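Local structure of leukocyte-associated immunoglobulin-like receptor 1 (Mus musculus, 4ESK) at residues V42-D47 against Y78-S83. The protein acts as an inhibitory receptor that constitutively restrains the cytolytic function of natural killer cells, B-cells and T-cells, recruiting phosphatases once its tyrosines are phosphorylated. Numbering follows the deposited sequence.
Sequences VRLEKD and YSCIYS
R43 lays its side chain across I81 where strands 41-46 and 76-84, neighbours in the larger sheet of this extracellular Ig-like domain, run antiparallel. R43 and I81 form a hydrogen-bonded pair: R43 N to I81 O and I81 N to R43 O both measure 2.9 Å. E45 and S79 repeat the pattern, with E45 N 2.8 Å from S79 O.

From CB, the R43 chain starts with CG between the backbone N and the carbonyl carbon (chi1 74°) and then runs extended to NE, which brings its end over I81. CG lies near I81 CB, NE near I81 CD1, and the guanidinium turns one face to the isoleucine, whose CG2 sits 3.6 Å above its plane. NH2 comes nearest to I81 CD1, while R43 NH1 gives a long hydrogen bond, 3.3 Å, to a water oxygen, and that water also hydrogen-bonds to I81 O and S83 OG. With R43 replaced by an alanine, I81 CG2 and CD1 would probably lose their guanidinium cover and the water its NH1 donor. On the side of the sheet that carries R43 and I81, E45 OE1 touches I81 CD1, and E45 OE2 forms a salt bridge with R91 of strand 88-100.

V42, L44, K46, Y78, C80 and Y82 occupy the other face. V42 and L44 reach strands 26-31 and 62-67 of the second sheet, and C80 is disulfide-bonded to C30, the bond between sheets that marks the immunoglobulin fold. V42 CG2 makes a CH-pi contact with the Y82 ring, 3.8 Å from its centroid, and Y82 OH bonds D63. K46 lies alongside Y78, whose OH bonds I74 O, and K46 CG stands 4.1 Å from the centroid of the Y78 ring, 24° off its normal.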
loop_
_atom_site.group_PDB
_atom_site.type_symbol
_atom_site.label_atom_id
_atom_site.label_comp_id
_atom_site.label_asym_id
_atom_site.label_seq_id
_atom_site.Cartn_x
_atom_site.Cartn_y
_atom_site.Cartn_z
ATOM N N VAL A 42 -0.625 -8.254 -7.536
ATOM C CA VAL A 42 -0.923 -7.096 -6.711
ATOM C C VAL A 42 0.127 -6.030 -7.003
ATOM O O VAL A 42 1.335 -6.313 -7.081
ATOM C CB VAL A 42 -0.985 -7.443 -5.210
ATOM C CG1 VAL A 42 0.291 -8.112 -4.723
ATOM C CG2 VAL A 42 -1.296 -6.186 -4.399
ATOM N N ARG A 43 -0.341 -4.810 -7.167
ATOM C CA ARG A 43 0.549 -3.700 -7.426
ATOM C C ARG A 43 0.280 -2.524 -6.500
ATOM O O ARG A 43 -0.864 -2.256 -6.072
ATOM C CB ARG A 43 0.512 -3.283 -8.876
ATOM C CG ARG A 43 -0.704 -2.537 -9.362
ATOM C CD ARG A 43 -0.486 -2.220 -10.838
ATOM N NE ARG A 43 -1.590 -1.504 -11.469
ATOM C CZ ARG A 43 -2.648 -2.069 -12.058
ATOM N NH1 ARG A 43 -2.817 -3.387 -12.090
ATOM N NH2 ARG A 43 -3.553 -1.298 -12.623
ATOM N N LEU A 44 1.374 -1.881 -6.143
ATOM C CA LEU A 44 1.322 -0.635 -5.430
ATOM C C LEU A 44 1.427 0.442 -6.480
ATOM O O LEU A 44 2.434 0.505 -7.209
ATOM C CB LEU A 44 2.470 -0.590 -4.436
ATOM C CG LEU A 44 2.541 0.514 -3.405
ATOM C CD1 LEU A 44 1.218 0.635 -2.637
ATOM C CD2 LEU A 44 3.697 0.150 -2.489
ATOM N N GLU A 45 0.383 1.247 -6.586
ATOM C CA GLU A 45 0.333 2.379 -7.504
ATOM C C GLU A 45 0.752 3.627 -6.732
ATOM O O GLU A 45 0.285 3.842 -5.614
ATOM C CB GLU A 45 -1.075 2.572 -8.067
ATOM C CG GLU A 45 -1.162 3.642 -9.168
ATOM C CD GLU A 45 -2.577 3.913 -9.661
ATOM O OE1 GLU A 45 -2.938 3.397 -10.730
ATOM O OE2 GLU A 45 -3.342 4.646 -8.978
ATOM N N LYS A 46 1.634 4.427 -7.329
ATOM C CA LYS A 46 2.021 5.728 -6.757
ATOM C C LYS A 46 1.790 6.798 -7.797
ATOM O O LYS A 46 2.331 6.695 -8.898
ATOM C CB LYS A 46 3.490 5.717 -6.351
ATOM C CG LYS A 46 4.054 7.047 -5.814
ATOM C CD LYS A 46 5.527 6.890 -5.485
ATOM C CE LYS A 46 6.139 8.153 -4.901
ATOM N NZ LYS A 46 6.037 9.329 -5.816
ATOM N N ASP A 47 0.997 7.813 -7.454
ATOM C CA ASP A 47 0.751 8.980 -8.318
ATOM C C ASP A 47 0.307 8.566 -9.732
ATOM O O ASP A 47 0.820 9.071 -10.726
ATOM C CB ASP A 47 2.003 9.867 -8.381
ATOM C CG ASP A 47 2.421 10.394 -7.018
ATOM O OD1 ASP A 47 1.533 10.605 -6.171
ATOM O OD2 ASP A 47 3.642 10.601 -6.801
ATOM N N TYR A 78 -0.694 6.775 -2.695
ATOM C CA TYR A 78 -0.533 5.348 -2.881
ATOM C C TYR A 78 -1.856 4.624 -2.774
ATOM O O TYR A 78 -2.693 4.979 -1.947
ATOM C CB TYR A 78 0.383 4.773 -1.817
ATOM C CG TYR A 78 1.837 5.193 -1.947
ATOM C CD1 TYR A 78 2.765 4.370 -2.570
ATOM C CD2 TYR A 78 2.262 6.417 -1.447
ATOM C CE1 TYR A 78 4.098 4.743 -2.689
ATOM C CE2 TYR A 78 3.593 6.806 -1.562
ATOM C CZ TYR A 78 4.494 5.966 -2.170
ATOM O OH TYR A 78 5.810 6.351 -2.256
ATOM N N SER A 79 -2.022 3.612 -3.623
ATOM C CA SER A 79 -3.157 2.710 -3.521
ATOM C C SER A 79 -2.730 1.311 -3.954
ATOM O O SER A 79 -1.744 1.140 -4.720
ATOM C CB SER A 79 -4.320 3.221 -4.363
ATOM O OG SER A 79 -3.955 3.305 -5.722
ATOM N N CYS A 80 -3.431 0.301 -3.444
ATOM C CA CYS A 80 -3.173 -1.087 -3.837
ATOM C C CYS A 80 -4.183 -1.493 -4.923
ATOM O O CYS A 80 -5.360 -1.205 -4.797
ATOM C CB CYS A 80 -3.338 -2.025 -2.636
ATOM S SG CYS A 80 -2.166 -1.731 -1.271
ATOM N N ILE A 81 -3.722 -2.172 -5.973
ATOM C CA ILE A 81 -4.605 -2.698 -7.038
ATOM C C ILE A 81 -4.345 -4.192 -7.196
ATOM O O ILE A 81 -3.195 -4.623 -7.389
ATOM C CB ILE A 81 -4.405 -2.012 -8.413
ATOM C CG1 ILE A 81 -4.566 -0.487 -8.263
ATOM C CG2 ILE A 81 -5.381 -2.627 -9.424
ATOM C CD1 ILE A 81 -4.146 0.360 -9.441
ATOM N N TYR A 82 -5.410 -4.980 -7.085
ATOM C CA TYR A 82 -5.348 -6.416 -7.283
ATOM C C TYR A 82 -5.891 -6.684 -8.673
ATOM O O TYR A 82 -6.891 -6.080 -9.063
ATOM C CB TYR A 82 -6.199 -7.143 -6.235
ATOM C CG TYR A 82 -5.508 -7.269 -4.911
ATOM C CD1 TYR A 82 -5.600 -6.253 -3.969
ATOM C CD2 TYR A 82 -4.731 -8.387 -4.605
ATOM C CE1 TYR A 82 -4.972 -6.357 -2.760
ATOM C CE2 TYR A 82 -4.067 -8.472 -3.407
ATOM C CZ TYR A 82 -4.203 -7.451 -2.480
ATOM O OH TYR A 82 -3.562 -7.563 -1.295
ATOM N N SER A 83 -5.238 -7.569 -9.419
ATOM C CA SER A 83 -5.673 -7.850 -10.790
ATOM C C SER A 83 -5.516 -9.306 -11.206
ATOM O O SER A 83 -4.789 -10.085 -10.594
ATOM C CB SER A 83 -4.945 -6.932 -11.785
ATOM O OG SER A 83 -3.566 -7.182 -11.776
HETATM O O HOH W 1 -2.111 -5.799 -9.970
#